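PDB 4AWD: beta-porphyranase from Bacteroides plebeius, which hydrolyses the sulfated red-algal polysaccharide porphyran at the beta-D-galactopyranose-(1->4)-alpha-L-galactopyranose-6-sulfate linkages, releasing mainly disaccharides. Local coordinates for residues K170-E176 with H208-Q214; L153-V158 with R278-I282; Y231-P235 with Y257-M262. One frame throughout, in Å; residues are numbered along the deposited sequence.

Contact 1 (K170-E176 with H208-Q214); sequences KTWSSQE and HYWYQEQ
Residues 170-176 and 208-214 pair as antiparallel strands of the catalytic sheet, Thr171 facing Glu213 at one end and Glu176 facing His208 at the other. Their axes, nearly antiparallel, approach to 4.7 Å. Side chains alternate: Trp172, Ser174, Glu176, His208, Trp210 and Gln212 share one face, while Thr171, Ser173, Gln175, Tyr209, Tyr211 and Glu213 share the other.

On the first face the Trp210 indole gives its N-H to Glu176, NE1 to OE1 at 2.8 Å with 149° at the hydrogen. The oxygen is met nearly along its C-O axis and lies 18° out of the ring plane. CG of Glu176 stands anti to its backbone N (chi1 -174°) and the chain continues extended, carrying the carboxylate beside the indole edge. This bond fixes one oxygen.

At the far end Gln214 CD meets the edge of the Trp172 ring, 3.6 Å from CH2, the amide nearly perpendicular to the indole. Two waters join Gln214 to Lys170. On the face of Thr171 and Ser173, Gln175 lies alongside Tyr209, its NE2 3.3 Å from Tyr209 CE2.

Glu176 is probably the nucleophile, and its end of the first face probably lines the substrate cleft of the GH16 beta-jelly-roll.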
# COMPACT_ATOMS: atom_id res chain seq x y z
N LYS A 170 -27.73 -9.14 5.04
CA LYS A 170 -26.81 -8.14 4.51
C LYS A 170 -25.40 -8.73 4.44
O LYS A 170 -24.94 -9.42 5.37
CB LYS A 170 -26.83 -6.87 5.36
CG LYS A 170 -28.14 -6.07 5.28
CD LYS A 170 -28.03 -4.75 6.02
CE LYS A 170 -29.37 -4.03 6.10
NZ LYS A 170 -29.23 -2.77 6.87
N THR A 171 -24.73 -8.47 3.32
CA THR A 171 -23.32 -8.80 3.17
C THR A 171 -22.52 -7.60 2.67
O THR A 171 -23.06 -6.68 2.05
CB THR A 171 -23.10 -10.00 2.22
OG1 THR A 171 -23.21 -9.57 0.86
CG2 THR A 171 -24.11 -11.10 2.49
N TRP A 172 -21.22 -7.61 2.95
CA TRP A 172 -20.32 -6.56 2.48
C TRP A 172 -19.06 -7.15 1.90
O TRP A 172 -18.55 -8.15 2.40
CB TRP A 172 -19.96 -5.61 3.61
CG TRP A 172 -21.15 -4.92 4.21
CD1 TRP A 172 -21.70 -3.72 3.82
CD2 TRP A 172 -21.92 -5.39 5.31
NE1 TRP A 172 -22.78 -3.42 4.62
CE2 TRP A 172 -22.94 -4.43 5.54
CE3 TRP A 172 -21.86 -6.52 6.13
CZ2 TRP A 172 -23.89 -4.58 6.56
CZ3 TRP A 172 -22.81 -6.67 7.14
CH2 TRP A 172 -23.81 -5.70 7.35
N SER A 173 -18.58 -6.52 0.83
CA SER A 173 -17.29 -6.84 0.24
C SER A 173 -16.50 -5.59 -0.12
O SER A 173 -17.06 -4.52 -0.37
CB SER A 173 -17.47 -7.74 -0.99
OG SER A 173 -18.10 -7.03 -2.05
N SER A 174 -15.18 -5.73 -0.11
CA SER A 174 -14.26 -4.72 -0.61
C SER A 174 -12.99 -5.41 -1.09
O SER A 174 -12.84 -6.62 -0.93
CB SER A 174 -13.94 -3.67 0.45
OG SER A 174 -13.21 -4.22 1.53
N GLN A 175 -12.09 -4.65 -1.71
CA GLN A 175 -10.84 -5.22 -2.21
C GLN A 175 -9.65 -4.36 -1.81
O GLN A 175 -9.80 -3.19 -1.45
CB GLN A 175 -10.88 -5.41 -3.73
CG GLN A 175 -11.98 -6.33 -4.24
CD GLN A 175 -13.34 -5.62 -4.36
OE1 GLN A 175 -13.43 -4.52 -4.89
NE2 GLN A 175 -14.38 -6.26 -3.85
N GLU A 176 -8.48 -4.96 -1.88
CA GLU A 176 -7.27 -4.37 -1.37
C GLU A 176 -6.10 -4.97 -2.13
O GLU A 176 -5.96 -6.20 -2.19
CB GLU A 176 -7.14 -4.67 0.13
CG GLU A 176 -5.98 -3.98 0.82
CD GLU A 176 -6.04 -4.13 2.33
OE1 GLU A 176 -7.04 -4.69 2.85
OE2 GLU A 176 -5.09 -3.71 3.01
N HIS A 208 -6.54 -8.96 -1.47
CA HIS A 208 -7.57 -9.36 -0.53
C HIS A 208 -8.94 -9.09 -1.13
O HIS A 208 -9.21 -7.98 -1.59
CB HIS A 208 -7.44 -8.59 0.78
CG HIS A 208 -6.06 -8.62 1.37
ND1 HIS A 208 -5.69 -9.51 2.35
CD2 HIS A 208 -4.96 -7.87 1.11
CE1 HIS A 208 -4.42 -9.31 2.67
NE2 HIS A 208 -3.96 -8.32 1.93
N TYR A 209 -9.80 -10.11 -1.15
CA TYR A 209 -11.22 -9.88 -1.32
C TYR A 209 -11.84 -10.01 0.06
O TYR A 209 -11.89 -11.11 0.61
CB TYR A 209 -11.82 -10.90 -2.31
CG TYR A 209 -13.27 -10.59 -2.67
CD1 TYR A 209 -14.31 -11.09 -1.90
CD2 TYR A 209 -13.59 -9.80 -3.76
CE1 TYR A 209 -15.64 -10.82 -2.22
CE2 TYR A 209 -14.92 -9.52 -4.08
CZ TYR A 209 -15.94 -10.05 -3.30
OH TYR A 209 -17.26 -9.79 -3.59
N TRP A 210 -12.31 -8.90 0.62
CA TRP A 210 -12.89 -8.92 1.96
C TRP A 210 -14.36 -9.28 1.88
O TRP A 210 -15.10 -8.65 1.13
CB TRP A 210 -12.71 -7.57 2.66
CG TRP A 210 -11.31 -7.28 3.00
CD1 TRP A 210 -10.43 -6.52 2.27
CD2 TRP A 210 -10.58 -7.75 4.14
NE1 TRP A 210 -9.20 -6.49 2.89
CE2 TRP A 210 -9.26 -7.24 4.04
CE3 TRP A 210 -10.92 -8.54 5.25
CZ2 TRP A 210 -8.28 -7.49 5.01
CZ3 TRP A 210 -9.93 -8.79 6.21
CH2 TRP A 210 -8.63 -8.26 6.08
N TYR A 211 -14.78 -10.26 2.67
CA TYR A 211 -16.18 -10.67 2.67
C TYR A 211 -16.73 -10.86 4.07
O TYR A 211 -16.05 -11.42 4.95
CB TYR A 211 -16.39 -11.95 1.87
CG TYR A 211 -17.84 -12.40 1.80
CD1 TYR A 211 -18.71 -11.83 0.87
CD2 TYR A 211 -18.33 -13.39 2.65
CE1 TYR A 211 -20.04 -12.23 0.79
CE2 TYR A 211 -19.66 -13.80 2.58
CZ TYR A 211 -20.51 -13.22 1.64
OH TYR A 211 -21.83 -13.63 1.56
N GLN A 212 -17.97 -10.41 4.26
CA GLN A 212 -18.64 -10.49 5.54
C GLN A 212 -20.15 -10.53 5.41
O GLN A 212 -20.74 -9.75 4.67
CB GLN A 212 -18.24 -9.29 6.40
CG GLN A 212 -18.72 -9.38 7.84
CD GLN A 212 -18.36 -8.16 8.64
OE1 GLN A 212 -18.05 -7.11 8.08
NE2 GLN A 212 -18.39 -8.30 9.95
N GLU A 213 -20.77 -11.45 6.14
CA GLU A 213 -22.22 -11.52 6.28
C GLU A 213 -22.58 -10.94 7.64
O GLU A 213 -21.82 -11.09 8.61
CB GLU A 213 -22.70 -12.96 6.16
CG GLU A 213 -22.52 -13.53 4.76
CD GLU A 213 -22.81 -15.02 4.66
OE1 GLU A 213 -23.20 -15.64 5.68
OE2 GLU A 213 -22.65 -15.58 3.55
N GLN A 214 -23.72 -10.26 7.71
CA GLN A 214 -24.14 -9.61 8.95
C GLN A 214 -24.30 -10.60 10.10
O GLN A 214 -25.03 -11.59 9.99
CB GLN A 214 -25.41 -8.79 8.75
CG GLN A 214 -25.69 -7.79 9.88
CD GLN A 214 -26.57 -6.65 9.42
OE1 GLN A 214 -27.45 -6.84 8.57
NE2 GLN A 214 -26.35 -5.45 9.98
O HOH W 1 -28.46 -9.26 7.91
O HOH W 2 -28.18 -3.02 9.46

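Contact 2 (L153-V158 with R278-I282); sequences LSNRPV and RPMFI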
# COMPACT_ATOMS: atom_id res chain seq x y z
N LEU A 153 -3.33 -0.07 -2.81
CA LEU A 153 -4.63 0.47 -3.19
C LEU A 153 -5.73 -0.29 -2.46
O LEU A 153 -5.56 -1.48 -2.12
CB LEU A 153 -4.85 0.39 -4.70
CG LEU A 153 -3.92 1.20 -5.61
CD1 LEU A 153 -2.65 0.43 -5.82
CD2 LEU A 153 -4.55 1.49 -6.95
N SER A 154 -6.85 0.39 -2.23
CA SER A 154 -7.95 -0.16 -1.49
C SER A 154 -9.23 0.55 -1.86
O SER A 154 -9.19 1.65 -2.43
CB SER A 154 -7.71 0.04 0.01
OG SER A 154 -8.47 -0.86 0.78
N ASN A 155 -10.36 -0.06 -1.54
CA ASN A 155 -11.63 0.62 -1.62
C ASN A 155 -12.51 0.32 -0.41
O ASN A 155 -12.15 -0.48 0.46
CB ASN A 155 -12.35 0.33 -2.95
CG ASN A 155 -12.64 -1.15 -3.17
OD1 ASN A 155 -12.77 -1.92 -2.22
ND2 ASN A 155 -12.75 -1.55 -4.42
N ARG A 156 -13.66 0.98 -0.34
CA ARG A 156 -14.56 0.84 0.79
C ARG A 156 -15.62 -0.23 0.54
O ARG A 156 -15.91 -0.55 -0.61
CB ARG A 156 -15.20 2.18 1.08
CG ARG A 156 -14.18 3.20 1.54
CD ARG A 156 -14.69 4.57 1.24
NE ARG A 156 -15.60 5.06 2.28
CZ ARG A 156 -16.45 6.06 2.11
NH1 ARG A 156 -16.54 6.69 0.93
NH2 ARG A 156 -17.23 6.42 3.13
N PRO A 157 -16.17 -0.80 1.61
CA PRO A 157 -17.11 -1.91 1.47
C PRO A 157 -18.42 -1.52 0.82
O PRO A 157 -18.92 -0.43 1.03
CB PRO A 157 -17.33 -2.37 2.92
CG PRO A 157 -16.85 -1.27 3.78
CD PRO A 157 -15.81 -0.55 3.02
N VAL A 158 -18.95 -2.42 0.01
CA VAL A 158 -20.21 -2.21 -0.69
C VAL A 158 -21.18 -3.29 -0.21
O VAL A 158 -20.82 -4.47 -0.12
CB VAL A 158 -20.01 -2.28 -2.24
CG1 VAL A 158 -21.27 -2.74 -2.96
CG2 VAL A 158 -19.54 -0.93 -2.77
N ARG A 278 -13.79 -3.38 -9.26
CA ARG A 278 -14.09 -2.08 -8.67
C ARG A 278 -12.82 -1.22 -8.52
O ARG A 278 -11.78 -1.72 -8.08
CB ARG A 278 -14.73 -2.25 -7.30
CG ARG A 278 -16.18 -2.67 -7.29
CD ARG A 278 -16.63 -2.77 -5.83
NE ARG A 278 -16.33 -1.51 -5.14
CZ ARG A 278 -16.13 -1.37 -3.83
NH1 ARG A 278 -16.19 -2.43 -3.01
NH2 ARG A 278 -15.87 -0.17 -3.34
N PRO A 279 -12.93 0.08 -8.84
CA PRO A 279 -11.79 0.99 -8.71
C PRO A 279 -11.39 1.22 -7.24
O PRO A 279 -12.14 0.84 -6.31
CB PRO A 279 -12.31 2.27 -9.34
CG PRO A 279 -13.80 2.24 -9.03
CD PRO A 279 -14.18 0.80 -9.20
N MET A 280 -10.22 1.83 -7.03
CA MET A 280 -9.65 2.01 -5.69
C MET A 280 -9.02 3.38 -5.50
O MET A 280 -8.78 4.13 -6.47
CB MET A 280 -8.57 0.96 -5.42
CG MET A 280 -9.06 -0.46 -5.27
SD MET A 280 -7.70 -1.64 -5.06
CE MET A 280 -8.62 -3.17 -5.18
N PHE A 281 -8.74 3.71 -4.24
CA PHE A 281 -7.84 4.82 -3.91
C PHE A 281 -6.44 4.29 -3.60
O PHE A 281 -6.26 3.11 -3.33
CB PHE A 281 -8.39 5.68 -2.76
CG PHE A 281 -8.77 4.92 -1.52
CD1 PHE A 281 -7.83 4.62 -0.55
CD2 PHE A 281 -10.09 4.53 -1.31
CE1 PHE A 281 -8.19 3.93 0.61
CE2 PHE A 281 -10.46 3.84 -0.16
CZ PHE A 281 -9.51 3.54 0.80
N ILE A 282 -5.44 5.18 -3.68
CA ILE A 282 -4.07 4.84 -3.27
C ILE A 282 -3.93 5.05 -1.76
O ILE A 282 -4.36 6.08 -1.24
CB ILE A 282 -3.01 5.76 -3.96
CG1 ILE A 282 -3.13 5.70 -5.49
CG2 ILE A 282 -1.59 5.41 -3.51
CD1 ILE A 282 -2.38 4.56 -6.13
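Arg278 reaches across to residues 153-158 and is clasped there from both faces. Its CB lies 3.6 Å from Asn155 ND2. The chain runs on extended at CG and turns at chi3 (54°), laying the guanidinium flat between two side chains. NE passes 3.7 Å from Asn155 ND2. At CZ the packing is two-sided: the Asn155 amide stacks over one face with planes only 7° apart, and Val158 CG2 covers the opposite face, 3.6 Å from CZ. The tip closes end-on upon a single acceptor, NH2 to Arg156 O at 2.8 Å and NH1 to the same oxygen at 3.1 Å, the oxygen lying close to the guanidinium plane.

Asn155 is itself held flat. Its ND2 donates to Pro279 O at 3.1 Å, close to the amide plane although above that of the carbonyl, and its OD1 accepts from the backbone N of Gln175.

Beyond this polar end the segments become a short antiparallel pair joining strands 149-163 and 281-285 of the GH16 jelly-roll, next to the strand of the probable nucleophile Glu176. Ser154 and Phe281 exchange two backbone hydrogen bonds, and Ser154 O sits over a face of the Phe281 ring, 3.2 Å from CD2. Met280 SD packs on Leu153 CB at 3.5 Å, and Ile282 CD1 meets the Leu153 branch.

Where regular strand pairing stops, side-chain donors therefore take over the backbone carbonyls of Arg156 and Pro279; with its charge spread above a neutral amide and its N-H groups turned to a carbonyl, Arg278 ties the two segments together without a carboxylate in either.

Contact 3 (Y231-P235 with Y257-M262); sequences YMTDP and YDGKYM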
# COMPACT_ATOMS: atom_id res chain seq x y z
N TYR A 231 10.61 -14.07 -5.76
CA TYR A 231 10.18 -13.30 -4.59
C TYR A 231 11.36 -12.46 -4.06
O TYR A 231 11.21 -11.70 -3.10
CB TYR A 231 9.75 -14.23 -3.45
CG TYR A 231 8.68 -15.24 -3.79
CD1 TYR A 231 7.74 -15.00 -4.79
CD2 TYR A 231 8.58 -16.44 -3.07
CE1 TYR A 231 6.74 -15.94 -5.09
CE2 TYR A 231 7.59 -17.39 -3.35
CZ TYR A 231 6.67 -17.12 -4.36
OH TYR A 231 5.68 -18.04 -4.66
N MET A 232 12.53 -12.61 -4.69
CA MET A 232 13.79 -12.13 -4.10
C MET A 232 14.02 -10.64 -4.32
O MET A 232 13.93 -10.12 -5.43
CB MET A 232 14.99 -12.92 -4.64
CG MET A 232 14.94 -14.44 -4.40
SD MET A 232 15.06 -14.90 -2.66
CE MET A 232 16.84 -14.75 -2.38
N THR A 233 14.37 -9.96 -3.24
CA THR A 233 14.45 -8.52 -3.25
C THR A 233 15.66 -8.04 -2.44
O THR A 233 16.27 -8.82 -1.73
CB THR A 233 13.05 -7.98 -2.82
OG1 THR A 233 12.39 -7.41 -3.97
CG2 THR A 233 13.11 -7.01 -1.67
N ASP A 234 16.04 -6.78 -2.59
CA ASP A 234 17.18 -6.25 -1.85
C ASP A 234 16.70 -5.66 -0.52
O ASP A 234 15.53 -5.29 -0.41
CB ASP A 234 17.88 -5.18 -2.68
CG ASP A 234 18.33 -5.69 -4.02
OD1 ASP A 234 19.28 -6.51 -4.06
OD2 ASP A 234 17.75 -5.28 -5.03
N PRO A 235 17.60 -5.55 0.48
CA PRO A 235 17.19 -5.02 1.79
C PRO A 235 16.45 -3.67 1.63
O PRO A 235 17.02 -2.71 1.10
CB PRO A 235 18.51 -4.87 2.56
CG PRO A 235 19.43 -5.86 1.92
CD PRO A 235 19.05 -5.87 0.46
N TYR A 257 9.47 -5.68 -9.61
CA TYR A 257 10.49 -5.15 -8.75
C TYR A 257 11.59 -4.64 -9.64
O TYR A 257 12.06 -5.38 -10.49
CB TYR A 257 11.03 -6.26 -7.83
CG TYR A 257 12.17 -5.82 -6.95
CD1 TYR A 257 12.00 -4.80 -6.02
CD2 TYR A 257 13.43 -6.42 -7.05
CE1 TYR A 257 13.02 -4.39 -5.21
CE2 TYR A 257 14.48 -6.01 -6.24
CZ TYR A 257 14.27 -5.00 -5.31
OH TYR A 257 15.29 -4.59 -4.48
N ASP A 258 12.00 -3.39 -9.46
CA ASP A 258 13.01 -2.75 -10.31
C ASP A 258 12.79 -2.99 -11.83
O ASP A 258 13.73 -3.18 -12.60
CB ASP A 258 14.42 -3.12 -9.84
CG ASP A 258 14.84 -2.40 -8.55
OD1 ASP A 258 14.19 -1.40 -8.16
OD2 ASP A 258 15.84 -2.83 -7.93
N GLY A 259 11.52 -2.96 -12.25
CA GLY A 259 11.13 -3.11 -13.65
C GLY A 259 11.09 -4.54 -14.18
O GLY A 259 10.84 -4.75 -15.36
N LYS A 260 11.32 -5.52 -13.32
CA LYS A 260 11.33 -6.91 -13.77
C LYS A 260 10.12 -7.65 -13.22
O LYS A 260 9.83 -7.57 -12.03
CB LYS A 260 12.63 -7.62 -13.31
CG LYS A 260 13.93 -7.08 -13.94
CD LYS A 260 15.18 -7.60 -13.19
CE LYS A 260 15.58 -6.68 -12.00
NZ LYS A 260 14.92 -7.00 -10.69
N TYR A 261 9.44 -8.39 -14.09
CA TYR A 261 8.31 -9.21 -13.65
C TYR A 261 8.70 -10.16 -12.52
O TYR A 261 9.71 -10.86 -12.61
CB TYR A 261 7.74 -9.98 -14.83
CG TYR A 261 6.69 -11.02 -14.45
CD1 TYR A 261 7.07 -12.30 -14.05
CD2 TYR A 261 5.32 -10.73 -14.53
CE1 TYR A 261 6.13 -13.25 -13.74
CE2 TYR A 261 4.38 -11.68 -14.21
CZ TYR A 261 4.79 -12.94 -13.82
OH TYR A 261 3.88 -13.91 -13.48
N MET A 262 7.90 -10.19 -11.46
CA MET A 262 8.15 -11.07 -10.32
C MET A 262 7.20 -12.27 -10.26
O MET A 262 7.66 -13.40 -10.20
CB MET A 262 8.15 -10.28 -9.02
CG MET A 262 9.19 -9.17 -9.00
SD MET A 262 10.86 -9.84 -8.85
CE MET A 262 10.97 -10.09 -7.08
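The Tyr257 ring and residues 233-234 meet in two directions, over its face and at its hydroxyl edge. Thr233 lies over one face of the ring, its hydroxyl oxygen OG1 above the centre, 3.1 Å from the plane. Asp234 instead crosses the tyrosine at about a right angle, its carboxylate turned 43° from the ring.

The phenol takes part in two bonds with Asp234. It donates to OD2 at 2.6 Å, reaching the anti side 25° out of the carboxylate plane, and accepts from the backbone N of Asp234, 3.0 Å from OH. Tyr257 CG is anti to the backbone N (chi1 176°), sending the ring out toward the loop. Near the rim of the opposite face, Asp258 OD2 is bonded to His241 ND1 while OD1 accepts from Thr242 N, which may ease the closeness of the two carboxylates, Asp258 OD2 to Asp234 OD2 4.2 Å.

Beside the ring contact, Met262 bends at chi2 and chi3 so that CE reaches Met232 O at 3.4 Å.

Tyr257 and Lys260 bond reciprocally through their backbones and close a type I' turn, as in a two-residue beta hairpin; its first strand ends in the tyrosine that holds the 231-235 loop.

Contacts 1 and 2 touch and occupy consecutive strands of one sheet: Ser173 O bonds Val158 N, so 149-163 is the shared neighbour of 168-182 and 281-285. Contact 3 lies across the chain's centre from contact 2, their centres about 25 Å apart, and joins a loop to a hairpin. Contact 2 lies nearest the centre of the chain, about 12 Å between centres, against 16 for contact 3 and 19 for contact 1, which ends in exposed Lys170 and Gln214. Contact 1 is long backbone pairing, contact 2 a short pair extended by guanidinium and amide bonds, and contact 3 lacks backbone-to-backbone bonds between its segments, relying on a phenol. Contacts 1 and 3 are each nested within the loop closed by contact 2.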